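Local coordinates for UPF0255 protein frsA (Vibrio vulnificus, PDB 4I4C), which probably hydrolyses carboxylic esters as a member of the alpha/beta-hydrolase clan, though its biological role remains unsettled, at residues C131-G136 and Q206-R211; A200-L205 and A321-K326; V227-V232 and F271-N276; K237-L240 and S245-H248. All blocks are in the same frame, centred on the assembly; numbering follows the deposited sequence.

Interaction 1. Residues C131-G136 and Q206-R211; sequences CYSIAG and QTDMWR
The flat group here is the carboxylate of Asp208, which the hydroxyl of Ser133 meets from the syn side of OD1, 19° out of the carboxylate plane. The hydroxyl lies near both oxygens, Ser133 OG being 2.8 Å from Asp208 OD1 and 3.0 Å from Asp208 OD2, and it donates its hydrogen bond to OD1. Asp208 OD2 accepts from the backbone N of Leu205, just ahead of its own segment. Together these two bonds probably limit the rotation of the carboxylate.

The torsions bring the two groups together. With chi1 at 175°, the Ser133 hydroxyl points off the flank of the helix toward Asp208, while a chi1 of -64° turns the Asp208 carboxylate toward the helix. Ser133 CB follows its oxygen to 3.2 Å from Asp208 OD1. The backbones stay well apart, with Ser133 CA and Asp208 CA 7.3 Å from each other, and the link across the segments rests on this one buried polar pair. Around it, Leu205 and His139 pack against Ser133, and the Asp208 carbonyl accepts from Gln60.

The contact illustrates how a single polar bond can join two parts of a fold. It ties the last turns of helix 121-136, in the helical part that precedes the large sheet, to the connection between strand 193-199 and helix 210-217 of the alpha/beta-hydrolase fold. Met209, next to Asp208, is the N-cap residue of helix 210-217 and lines the pocket in which a polyether molecule is bound.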
loop_
_atom_site.group_PDB
_atom_site.type_symbol
_atom_site.label_atom_id
_atom_site.label_comp_id
_atom_site.label_asym_id
_atom_site.label_seq_id
_atom_site.Cartn_x
_atom_site.Cartn_y
_atom_site.Cartn_z
ATOM N N CYS A 131 -3.886 -13.100 1.533
ATOM C CA CYS A 131 -2.784 -14.034 1.769
ATOM C C CYS A 131 -1.850 -14.088 0.570
ATOM O O CYS A 131 -0.640 -14.114 0.736
ATOM C CB CYS A 131 -3.290 -15.427 2.124
ATOM S SG CYS A 131 -4.108 -15.466 3.709
ATOM N N TYR A 132 -2.429 -14.099 -0.630
ATOM C CA TYR A 132 -1.662 -14.083 -1.865
ATOM C C TYR A 132 -0.845 -12.795 -2.041
ATOM O O TYR A 132 0.280 -12.836 -2.543
ATOM C CB TYR A 132 -2.593 -14.245 -3.076
ATOM C CG TYR A 132 -3.256 -15.589 -3.188
ATOM C CD1 TYR A 132 -2.561 -16.761 -2.879
ATOM C CD2 TYR A 132 -4.580 -15.696 -3.584
ATOM C CE1 TYR A 132 -3.164 -17.993 -2.970
ATOM C CE2 TYR A 132 -5.198 -16.939 -3.674
ATOM C CZ TYR A 132 -4.480 -18.082 -3.370
ATOM O OH TYR A 132 -5.072 -19.327 -3.462
ATOM N N SER A 133 -1.437 -11.658 -1.675
ATOM C CA SER A 133 -0.743 -10.369 -1.702
ATOM C C SER A 133 0.466 -10.379 -0.768
ATOM O O SER A 133 1.577 -10.002 -1.156
ATOM C CB SER A 133 -1.696 -9.221 -1.339
ATOM O OG SER A 133 -0.992 -7.990 -1.249
ATOM N N ILE A 134 0.253 -10.813 0.464
ATOM C CA ILE A 134 1.360 -10.983 1.409
ATOM C C ILE A 134 2.433 -11.962 0.892
ATOM O O ILE A 134 3.637 -11.731 1.059
ATOM C CB ILE A 134 0.829 -11.451 2.775
ATOM C CG1 ILE A 134 -0.024 -10.336 3.397
ATOM C CG2 ILE A 134 1.974 -11.860 3.680
ATOM C CD1 ILE A 134 -0.960 -10.789 4.496
ATOM N N ALA A 135 1.995 -13.054 0.263
ATOM C CA ALA A 135 2.926 -13.991 -0.381
ATOM C C ALA A 135 3.888 -13.276 -1.339
ATOM O O ALA A 135 5.066 -13.621 -1.431
ATOM C CB ALA A 135 2.160 -15.100 -1.119
ATOM N N GLY A 136 3.381 -12.273 -2.054
ATOM C CA GLY A 136 4.203 -11.566 -3.017
ATOM C C GLY A 136 4.957 -10.381 -2.420
ATOM O O GLY A 136 5.921 -9.870 -3.005
ATOM N N GLN A 206 -3.503 -2.485 -4.499
ATOM C CA GLN A 206 -4.762 -1.765 -4.302
ATOM C C GLN A 206 -5.877 -2.653 -3.745
ATOM O O GLN A 206 -6.886 -2.169 -3.210
ATOM C CB GLN A 206 -5.197 -1.099 -5.606
ATOM C CG GLN A 206 -5.522 -2.051 -6.738
ATOM C CD GLN A 206 -6.149 -1.304 -7.892
ATOM O OE1 GLN A 206 -7.336 -1.024 -7.871
ATOM N NE2 GLN A 206 -5.346 -0.950 -8.889
ATOM N N THR A 207 -5.669 -3.962 -3.863
ATOM C CA THR A 207 -6.635 -4.944 -3.405
ATOM C C THR A 207 -6.428 -5.297 -1.914
ATOM O O THR A 207 -7.064 -6.208 -1.400
ATOM C CB THR A 207 -6.599 -6.225 -4.313
ATOM O OG1 THR A 207 -5.246 -6.602 -4.554
ATOM C CG2 THR A 207 -7.257 -5.957 -5.671
ATOM N N ASP A 208 -5.558 -4.564 -1.219
ATOM C CA ASP A 208 -5.244 -4.877 0.180
ATOM C C ASP A 208 -6.092 -4.089 1.179
ATOM O O ASP A 208 -5.781 -4.076 2.363
ATOM C CB ASP A 208 -3.754 -4.616 0.502
ATOM C CG ASP A 208 -2.801 -5.506 -0.284
ATOM O OD1 ASP A 208 -3.280 -6.435 -0.964
ATOM O OD2 ASP A 208 -1.571 -5.270 -0.220
ATOM N N MET A 209 -7.173 -3.458 0.720
ATOM C CA MET A 209 -7.927 -2.535 1.581
ATOM C C MET A 209 -9.427 -2.799 1.629
ATOM O O MET A 209 -10.211 -1.890 1.922
ATOM C CB MET A 209 -7.676 -1.088 1.134
ATOM C CG MET A 209 -6.227 -0.658 1.309
ATOM S SD MET A 209 -5.808 0.875 0.455
ATOM C CE MET A 209 -6.010 0.400 -1.271
ATOM N N TRP A 210 -9.815 -4.038 1.322
ATOM C CA TRP A 210 -11.203 -4.464 1.374
ATOM C C TRP A 210 -11.909 -4.119 2.690
ATOM O O TRP A 210 -13.057 -3.698 2.679
ATOM C CB TRP A 210 -11.332 -5.970 1.096
ATOM C CG TRP A 210 -12.689 -6.468 1.445
ATOM C CD1 TRP A 210 -13.023 -7.275 2.490
ATOM C CD2 TRP A 210 -13.910 -6.155 0.769
ATOM N NE1 TRP A 210 -14.381 -7.500 2.498
ATOM C CE2 TRP A 210 -14.949 -6.820 1.453
ATOM C CE3 TRP A 210 -14.224 -5.386 -0.356
ATOM C CZ2 TRP A 210 -16.279 -6.734 1.055
ATOM C CZ3 TRP A 210 -15.554 -5.300 -0.750
ATOM C CH2 TRP A 210 -16.561 -5.969 -0.046
ATOM N N ARG A 211 -11.224 -4.272 3.820
ATOM C CA ARG A 211 -11.850 -3.983 5.114
ATOM C C ARG A 211 -12.041 -2.483 5.364
ATOM O O ARG A 211 -12.850 -2.081 6.207
ATOM C CB ARG A 211 -11.065 -4.637 6.258
ATOM C CG ARG A 211 -10.976 -6.157 6.121
ATOM C CD ARG A 211 -11.197 -6.895 7.444
ATOM N NE ARG A 211 -11.415 -8.329 7.213
ATOM C CZ ARG A 211 -11.565 -9.246 8.169
ATOM N NH1 ARG A 211 -11.521 -8.892 9.450
ATOM N NH2 ARG A 211 -11.757 -10.522 7.841
#

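Interaction 2. Residues A200-L205 and A321-K326. With 6NA (hexanoic acid), chain D.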
loop_
_atom_site.group_PDB
_atom_site.type_symbol
_atom_site.label_atom_id
_atom_site.label_comp_id
_atom_site.label_asym_id
_atom_site.label_seq_id
_atom_site.Cartn_x
_atom_site.Cartn_y
_atom_site.Cartn_z
ATOM N N ALA A 200 -2.641 3.026 -1.236
ATOM C CA ALA A 200 -1.647 2.630 -0.233
ATOM C C ALA A 200 -0.230 2.926 -0.730
ATOM O O ALA A 200 -0.059 3.626 -1.727
ATOM C CB ALA A 200 -1.801 1.165 0.140
ATOM N N GLY A 201 0.779 2.391 -0.045
ATOM C CA GLY A 201 2.159 2.735 -0.341
ATOM C C GLY A 201 2.824 1.803 -1.337
ATOM O O GLY A 201 2.165 0.932 -1.899
ATOM N N LEU A 202 4.132 1.973 -1.533
ATOM C CA LEU A 202 4.870 1.283 -2.600
ATOM C C LEU A 202 4.985 -0.249 -2.478
ATOM O O LEU A 202 5.340 -0.910 -3.450
ATOM C CB LEU A 202 6.269 1.894 -2.771
ATOM C CG LEU A 202 6.294 3.348 -3.259
ATOM C CD1 LEU A 202 7.708 3.913 -3.192
ATOM C CD2 LEU A 202 5.747 3.455 -4.684
ATOM N N ASP A 203 4.688 -0.811 -1.310
ATOM C CA ASP A 203 4.734 -2.270 -1.146
ATOM C C ASP A 203 3.368 -2.897 -0.853
ATOM O O ASP A 203 3.281 -4.035 -0.375
ATOM C CB ASP A 203 5.794 -2.707 -0.120
ATOM C CG ASP A 203 5.591 -2.082 1.249
ATOM O OD1 ASP A 203 4.447 -1.774 1.621
ATOM O OD2 ASP A 203 6.595 -1.909 1.969
ATOM N N SER A 204 2.306 -2.148 -1.141
ATOM C CA SER A 204 0.958 -2.697 -1.026
ATOM C C SER A 204 0.370 -2.842 -2.423
ATOM O O SER A 204 0.887 -2.271 -3.382
ATOM C CB SER A 204 0.067 -1.755 -0.194
ATOM O OG SER A 204 0.358 -1.828 1.198
ATOM N N LEU A 205 -0.715 -3.594 -2.535
ATOM C CA LEU A 205 -1.487 -3.643 -3.767
ATOM C C LEU A 205 -2.834 -2.992 -3.467
ATOM O O LEU A 205 -3.274 -2.969 -2.311
ATOM C CB LEU A 205 -1.698 -5.099 -4.228
ATOM C CG LEU A 205 -0.521 -6.067 -4.395
ATOM C CD1 LEU A 205 -1.062 -7.451 -4.739
ATOM C CD2 LEU A 205 0.486 -5.622 -5.454
ATOM N N ALA A 321 14.492 0.491 -5.614
ATOM C CA ALA A 321 15.151 0.122 -6.853
ATOM C C ALA A 321 14.172 -0.460 -7.862
ATOM O O ALA A 321 14.256 -0.174 -9.053
ATOM C CB ALA A 321 16.272 -0.878 -6.577
ATOM N N SER A 322 13.249 -1.291 -7.389
ATOM C CA SER A 322 12.257 -1.889 -8.268
ATOM C C SER A 322 11.307 -0.839 -8.859
ATOM O O SER A 322 11.128 -0.754 -10.083
ATOM C CB SER A 322 11.481 -2.973 -7.517
ATOM O OG SER A 322 10.874 -3.892 -8.400
ATOM N N ARG A 323 10.696 -0.037 -7.993
ATOM C CA ARG A 323 9.708 0.937 -8.435
ATOM C C ARG A 323 10.351 1.940 -9.383
ATOM O O ARG A 323 9.705 2.426 -10.309
ATOM C CB ARG A 323 9.083 1.679 -7.245
ATOM C CG ARG A 323 8.382 0.785 -6.234
ATOM C CD ARG A 323 7.221 -0.001 -6.832
ATOM N NE ARG A 323 6.684 -0.897 -5.810
ATOM C CZ ARG A 323 7.075 -2.163 -5.655
ATOM N NH1 ARG A 323 7.965 -2.691 -6.487
ATOM N NH2 ARG A 323 6.570 -2.905 -4.677
ATOM N N LEU A 324 11.629 2.238 -9.155
ATOM C CA LEU A 324 12.342 3.189 -10.006
ATOM C C LEU A 324 12.914 2.548 -11.266
ATOM O O LEU A 324 13.555 3.217 -12.077
ATOM C CB LEU A 324 13.433 3.904 -9.212
ATOM C CG LEU A 324 12.861 4.806 -8.127
ATOM C CD1 LEU A 324 13.961 5.413 -7.280
ATOM C CD2 LEU A 324 12.007 5.891 -8.761
ATOM N N GLY A 325 12.673 1.249 -11.419
ATOM C CA GLY A 325 13.148 0.494 -12.564
ATOM C C GLY A 325 14.653 0.442 -12.710
ATOM O O GLY A 325 15.178 0.369 -13.825
ATOM N N LYS A 326 15.361 0.471 -11.586
ATOM C CA LYS A 326 16.815 0.411 -11.635
ATOM C C LYS A 326 17.291 -1.014 -11.921
ATOM O O LYS A 326 16.753 -1.986 -11.391
ATOM C CB LYS A 326 17.433 0.975 -10.350
ATOM C CG LYS A 326 16.992 2.399 -10.056
ATOM C CD LYS A 326 18.029 3.175 -9.293
ATOM C CE LYS A 326 17.884 4.673 -9.564
ATOM N NZ LYS A 326 18.947 5.479 -8.886
HETATM C CA 6NA D . 6.936 4.515 1.628
HETATM C C 6NA D . 5.840 3.592 1.228
HETATM O O 6NA D . 4.939 3.936 0.513
HETATM C CB 6NA D . 8.256 4.168 1.089
HETATM C CG 6NA D . 9.355 5.075 1.320
HETATM C CD 6NA D . 9.828 5.261 2.683
HETATM C C6 6NA D . 10.804 4.297 3.135
HETATM O OXT 6NA D . 5.825 2.469 1.629
#
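Arg323 takes hold of the carbonyl oxygen of Leu202 side-on, with two nitrogens converging on one atom: Arg323 NE lies 2.7 Å from Leu202 O and Arg323 NH2 2.6 Å from the same oxygen. Both donors lie in the carbonyl plane, and the oxygen sits at the guanidinium edge, 9° out of the guanidinium plane. Sharing one acceptor bends both bonds, the N-H...O angle being 140° at NH2. The guanidinium is held further by the carbonyls of Pro138 (to NH2) and His139 (to NH1), which leaves it little freedom to turn.

The N-H of the same leucine goes to the bound hexanoic acid, with Leu202 N 2.9 Å from the ligand O. The backbone N of Phe273 donates to that same oxygen at 3.0 Å, and two amides meeting on one oxygen, one of them just after strand 193-199, are consistent with the oxyanion hole of alpha/beta-hydrolases. A type I turn from Gly201 to Ser204 shapes this loop. By gripping the carbonyl of the residue whose N-H meets the ligand, Arg323 is placed as a second-shell group that may steady it.

The partner segment ends helix 314-323 in a Schellman motif at Gly325. Bent at chi2 (-61°), the Arg323 chain runs past Leu202 in the opposite direction, Leu202 CD2 resting 4.1 Å from Arg323 CG.

Interaction 3. Residues V227-V232 and F271-N276. With 6NA (hexanoic acid), chain D.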
loop_
_atom_site.group_PDB
_atom_site.type_symbol
_atom_site.label_atom_id
_atom_site.label_comp_id
_atom_site.label_asym_id
_atom_site.label_seq_id
_atom_site.Cartn_x
_atom_site.Cartn_y
_atom_site.Cartn_z
ATOM N N VAL A 227 -6.749 2.735 -6.203
ATOM C CA VAL A 227 -5.829 3.013 -7.288
ATOM C C VAL A 227 -4.416 2.670 -6.822
ATOM O O VAL A 227 -4.068 2.917 -5.662
ATOM C CB VAL A 227 -5.858 4.516 -7.690
ATOM C CG1 VAL A 227 -4.981 4.751 -8.907
ATOM C CG2 VAL A 227 -7.281 4.997 -7.969
ATOM N N ASP A 228 -3.622 2.085 -7.721
ATOM C CA ASP A 228 -2.191 1.877 -7.510
ATOM C C ASP A 228 -1.357 3.088 -7.963
ATOM O O ASP A 228 -1.509 3.573 -9.090
ATOM C CB ASP A 228 -1.724 0.643 -8.290
ATOM C CG ASP A 228 -2.179 -0.675 -7.659
ATOM O OD1 ASP A 228 -1.938 -0.875 -6.449
ATOM O OD2 ASP A 228 -2.776 -1.509 -8.382
ATOM N N MET A 229 -0.470 3.556 -7.089
ATOM C CA MET A 229 0.518 4.586 -7.426
ATOM C C MET A 229 1.313 4.156 -8.658
ATOM O O MET A 229 1.446 2.958 -8.912
ATOM C CB MET A 229 1.505 4.768 -6.266
ATOM C CG MET A 229 0.922 5.370 -5.011
ATOM S SD MET A 229 0.726 7.145 -5.234
ATOM C CE MET A 229 2.431 7.679 -5.067
ATOM N N PRO A 230 1.852 5.120 -9.422
ATOM C CA PRO A 230 2.708 4.752 -10.564
ATOM C C PRO A 230 3.858 3.821 -10.151
ATOM O O PRO A 230 4.472 4.092 -9.119
ATOM C CB PRO A 230 3.254 6.103 -11.040
ATOM C CG PRO A 230 2.223 7.092 -10.619
ATOM C CD PRO A 230 1.622 6.573 -9.341
ATOM N N SER A 231 4.095 2.760 -10.934
ATOM C CA SER A 231 5.151 1.730 -10.741
ATOM C C SER A 231 4.684 0.563 -9.878
ATOM O O SER A 231 5.368 -0.465 -9.773
ATOM C CB SER A 231 6.451 2.304 -10.167
ATOM O OG SER A 231 6.295 2.614 -8.791
ATOM N N VAL A 232 3.514 0.734 -9.264
ATOM C CA VAL A 232 2.942 -0.255 -8.353
ATOM C C VAL A 232 1.768 -0.997 -8.986
ATOM O O VAL A 232 0.880 -0.370 -9.573
ATOM C CB VAL A 232 2.423 0.429 -7.062
ATOM C CG1 VAL A 232 1.681 -0.571 -6.176
ATOM C CG2 VAL A 232 3.559 1.087 -6.299
ATOM N N PHE A 271 -2.389 6.201 2.382
ATOM C CA PHE A 271 -1.506 5.581 3.367
ATOM C C PHE A 271 -0.081 5.581 2.838
ATOM O O PHE A 271 0.135 5.370 1.643
ATOM C CB PHE A 271 -1.920 4.126 3.600
ATOM C CG PHE A 271 -3.351 3.956 4.032
ATOM C CD1 PHE A 271 -3.693 4.001 5.376
ATOM C CD2 PHE A 271 -4.347 3.714 3.095
ATOM C CE1 PHE A 271 -5.021 3.820 5.779
ATOM C CE2 PHE A 271 -5.671 3.531 3.488
ATOM C CZ PHE A 271 -6.001 3.584 4.835
ATOM N N ARG A 272 0.892 5.771 3.722
ATOM C CA ARG A 272 2.294 5.809 3.309
ATOM C C ARG A 272 2.473 6.742 2.117
ATOM O O ARG A 272 1.873 7.809 2.072
ATOM C CB ARG A 272 2.818 4.400 2.958
ATOM C CG ARG A 272 2.595 3.351 4.009
ATOM C CD ARG A 272 3.030 3.854 5.342
ATOM N NE ARG A 272 4.268 3.237 5.791
ATOM C CZ ARG A 272 5.004 3.699 6.798
ATOM N NH1 ARG A 272 4.634 4.806 7.462
ATOM N NH2 ARG A 272 6.117 3.059 7.131
ATOM N N PHE A 273 3.269 6.322 1.137
ATOM C CA PHE A 273 3.568 7.162 -0.022
ATOM C C PHE A 273 2.291 7.515 -0.771
ATOM O O PHE A 273 2.220 8.561 -1.419
ATOM C CB PHE A 273 4.562 6.474 -0.960
ATOM C CG PHE A 273 5.215 7.404 -1.955
ATOM C CD1 PHE A 273 5.395 8.740 -1.662
ATOM C CD2 PHE A 273 5.636 6.938 -3.185
ATOM C CE1 PHE A 273 5.995 9.589 -2.575
ATOM C CE2 PHE A 273 6.223 7.785 -4.103
ATOM C CZ PHE A 273 6.403 9.110 -3.795
ATOM N N GLY A 274 1.283 6.649 -0.680
ATOM C CA GLY A 274 -0.044 6.995 -1.172
ATOM C C GLY A 274 -0.503 8.353 -0.634
ATOM O O GLY A 274 -1.162 9.128 -1.332
ATOM N N GLY A 275 -0.139 8.648 0.611
ATOM C CA GLY A 275 -0.480 9.925 1.225
ATOM C C GLY A 275 0.123 11.164 0.571
ATOM O O GLY A 275 -0.527 12.205 0.506
ATOM N N ASN A 276 1.360 11.071 0.101
ATOM C CA ASN A 276 1.955 12.182 -0.636
ATOM C C ASN A 276 1.150 12.557 -1.851
ATOM O O ASN A 276 1.005 13.740 -2.166
ATOM C CB ASN A 276 3.335 11.833 -1.127
ATOM C CG ASN A 276 4.317 11.740 -0.025
ATOM O OD1 ASN A 276 4.014 11.194 1.043
ATOM N ND2 ASN A 276 5.520 12.273 -0.258
HETATM C CA 6NA D . 6.936 4.515 1.628
HETATM C C 6NA D . 5.840 3.592 1.228
HETATM O O 6NA D . 4.939 3.936 0.513
HETATM C CB 6NA D . 8.256 4.168 1.089
HETATM C CG 6NA D . 9.355 5.075 1.320
HETATM C CD 6NA D . 9.828 5.261 2.683
HETATM C C6 6NA D . 10.804 4.297 3.135
HETATM O OXT 6NA D . 5.825 2.469 1.629
#
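This is a buried apolar contact in which a methionine from the loop after strand 223-226 lies against the start of helix 273-284. Met229 sets its terminal methyl over one face of the Phe273 ring, a CH-pi contact with Met229 CE 4.1 Å from the centroid of the Phe273 ring and 22° off the normal. The methyl is displaced toward the rim; of the ring atoms, Phe273 CD2 is nearest to Met229 CE at 3.8 Å, and the two side chains cross at about a right angle.

Folded back at both chi2 and chi3, the methionine chain also brings Met229 SD to 4.1 Å from the bare CA of Gly274. Phe273 swings its ring out opposite its backbone N (chi1 -164°), which carries it toward the loop. Tyr244, Trp341 and Phe303 meet the same ring and complete an aromatic cluster around it.

The backbone of Phe273, meanwhile, belongs to the hexanoic acid site. Just before it, Arg272 has a positive phi of 49° at the sharp turn from strand 266-271 into the helix. A strand, a tight turn with positive phi and a helix in this order match the nucleophile elbow of alpha/beta-hydrolases; Arg272, salt-bridged to Asp366, appears to occupy the position that usually carries the nucleophile.

Interaction 4. Residues K237-L240 and S245-H248; sequences KYPL and SRLH
Arg246 and Tyr238 give up the most surface here, with Leu247 next; Arg246 makes a polar contact and Leu247 an apolar one. Arg246 reaches back to the loop, a bend at chi3 (86°) turning its guanidinium onto the carbonyl of Pro239, with Arg246 NH2 3.0 Å from Pro239 O. The nitrogen sits on a lone pair in the carbonyl plane, although the N-H...O angle of 140° shows a bent bond; Arg246 NH1 adds a weak one to Pro239 O at 3.2 Å. Its remaining bonds point elsewhere, NE pairing with Glu176 and NH1 with the carbonyl of Asp243, so the guanidinium is shared among three sites.

These segments lie close in sequence, in the connection that leads from strand 223-226 into helix 246-254, the helix of a beta-alpha-beta unit that goes on to strand 266-271. The loop thus folds back on the first turn of the helix it enters.

Leu247 supplies the apolar half. Its CD2 methyl rests over one face of the Tyr238 ring, with Leu247 CD2 3.8 Å from the ring centroid and 14° off the normal, while Leu247 CD1 approaches Tyr238 CD2 at 3.9 Å. The Tyr238 hydroxyl bonds to the carbonyl of Phe175, and Arg246 NH2 comes within 3.8 Å of Tyr238 CB.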
loop_
_atom_site.group_PDB
_atom_site.type_symbol
_atom_site.label_atom_id
_atom_site.label_comp_id
_atom_site.label_asym_id
_atom_site.label_seq_id
_atom_site.Cartn_x
_atom_site.Cartn_y
_atom_site.Cartn_z
ATOM N N LYS A 237 3.295 -0.130 -15.320
ATOM C CA LYS A 237 3.801 0.414 -16.572
ATOM C C LYS A 237 3.840 1.945 -16.592
ATOM O O LYS A 237 4.315 2.543 -17.556
ATOM C CB LYS A 237 3.013 -0.155 -17.757
ATOM C CG LYS A 237 3.153 -1.671 -17.876
ATOM C CD LYS A 237 2.473 -2.219 -19.120
ATOM C CE LYS A 237 0.965 -2.045 -19.039
ATOM N NZ LYS A 237 0.392 -2.714 -17.833
ATOM N N TYR A 238 3.369 2.577 -15.516
ATOM C CA TYR A 238 3.441 4.027 -15.389
ATOM C C TYR A 238 4.606 4.437 -14.510
ATOM O O TYR A 238 4.558 4.251 -13.294
ATOM C CB TYR A 238 2.150 4.585 -14.792
ATOM C CG TYR A 238 0.985 4.573 -15.747
ATOM C CD1 TYR A 238 0.921 5.475 -16.798
ATOM C CD2 TYR A 238 -0.054 3.666 -15.593
ATOM C CE1 TYR A 238 -0.137 5.470 -17.666
ATOM C CE2 TYR A 238 -1.122 3.662 -16.452
ATOM C CZ TYR A 238 -1.155 4.560 -17.491
ATOM O OH TYR A 238 -2.215 4.558 -18.359
ATOM N N PRO A 239 5.657 5.006 -15.121
ATOM C CA PRO A 239 6.860 5.378 -14.366
ATOM C C PRO A 239 6.561 6.365 -13.241
ATOM O O PRO A 239 5.713 7.257 -13.361
ATOM C CB PRO A 239 7.751 6.029 -15.424
ATOM C CG PRO A 239 7.284 5.437 -16.712
ATOM C CD PRO A 239 5.806 5.277 -16.560
ATOM N N LEU A 240 7.263 6.166 -12.136
ATOM C CA LEU A 240 7.172 7.033 -10.981
ATOM C C LEU A 240 7.984 8.292 -11.257
ATOM O O LEU A 240 9.213 8.262 -11.229
ATOM C CB LEU A 240 7.745 6.294 -9.772
ATOM C CG LEU A 240 7.481 6.843 -8.380
ATOM C CD1 LEU A 240 5.996 6.777 -8.070
ATOM C CD2 LEU A 240 8.296 6.044 -7.372
ATOM N N SER A 245 1.163 12.201 -8.722
ATOM C CA SER A 245 -0.271 12.255 -8.440
ATOM C C SER A 245 -1.041 12.121 -9.754
ATOM O O SER A 245 -2.272 12.042 -9.771
ATOM C CB SER A 245 -0.636 13.568 -7.732
ATOM O OG SER A 245 -0.180 14.697 -8.461
ATOM N N ARG A 246 -0.263 12.092 -10.837
ATOM C CA ARG A 246 -0.686 11.958 -12.233
ATOM C C ARG A 246 -1.925 11.091 -12.473
ATOM O O ARG A 246 -2.881 11.515 -13.120
ATOM C CB ARG A 246 0.482 11.316 -12.995
ATOM C CG ARG A 246 0.702 11.776 -14.403
ATOM C CD ARG A 246 2.176 11.608 -14.781
ATOM N NE ARG A 246 2.528 10.277 -15.288
ATOM C CZ ARG A 246 3.187 9.348 -14.600
ATOM N NH1 ARG A 246 3.563 9.585 -13.347
ATOM N NH2 ARG A 246 3.475 8.177 -15.170
ATOM N N LEU A 247 -1.875 9.853 -11.989
ATOM C CA LEU A 247 -2.907 8.875 -12.294
ATOM C C LEU A 247 -4.180 9.175 -11.513
ATOM O O LEU A 247 -5.290 8.999 -12.015
ATOM C CB LEU A 247 -2.399 7.454 -11.996
ATOM C CG LEU A 247 -1.070 6.995 -12.609
ATOM C CD1 LEU A 247 -0.781 5.514 -12.270
ATOM C CD2 LEU A 247 -1.041 7.197 -14.108
ATOM N N HIS A 248 -4.017 9.649 -10.283
ATOM C CA HIS A 248 -5.169 10.035 -9.470
ATOM C C HIS A 248 -5.948 11.221 -10.044
ATOM O O HIS A 248 -7.182 11.293 -9.923
ATOM C CB HIS A 248 -4.722 10.318 -8.041
ATOM C CG HIS A 248 -4.123 9.126 -7.363
ATOM N ND1 HIS A 248 -2.779 8.837 -7.423
ATOM C CD2 HIS A 248 -4.694 8.134 -6.643
ATOM C CE1 HIS A 248 -2.544 7.723 -6.750
ATOM N NE2 HIS A 248 -3.688 7.279 -6.263
#

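Overall arrangement
Followed from the N terminus, interaction 1 opens first, on helix 121-136, and closes just past strand 193-199. Interaction 2 has already opened at 200-205 by then, so the two cross; it closes only at the end of helix 314-323. Within that long loop lies interaction 3, which closes the excursion from the end of strand 223-226 to the start of helix 273-284, and interaction 4 is nested within it as a short local closure. Interaction 1 joins the helical part to the sheet connections, whereas interactions 2 and 3 share the hexanoic acid and meet where Leu202 packs on Phe273. Pro230 links interaction 3 to interaction 4, and Gln206 reaches Asp228 from interaction 1.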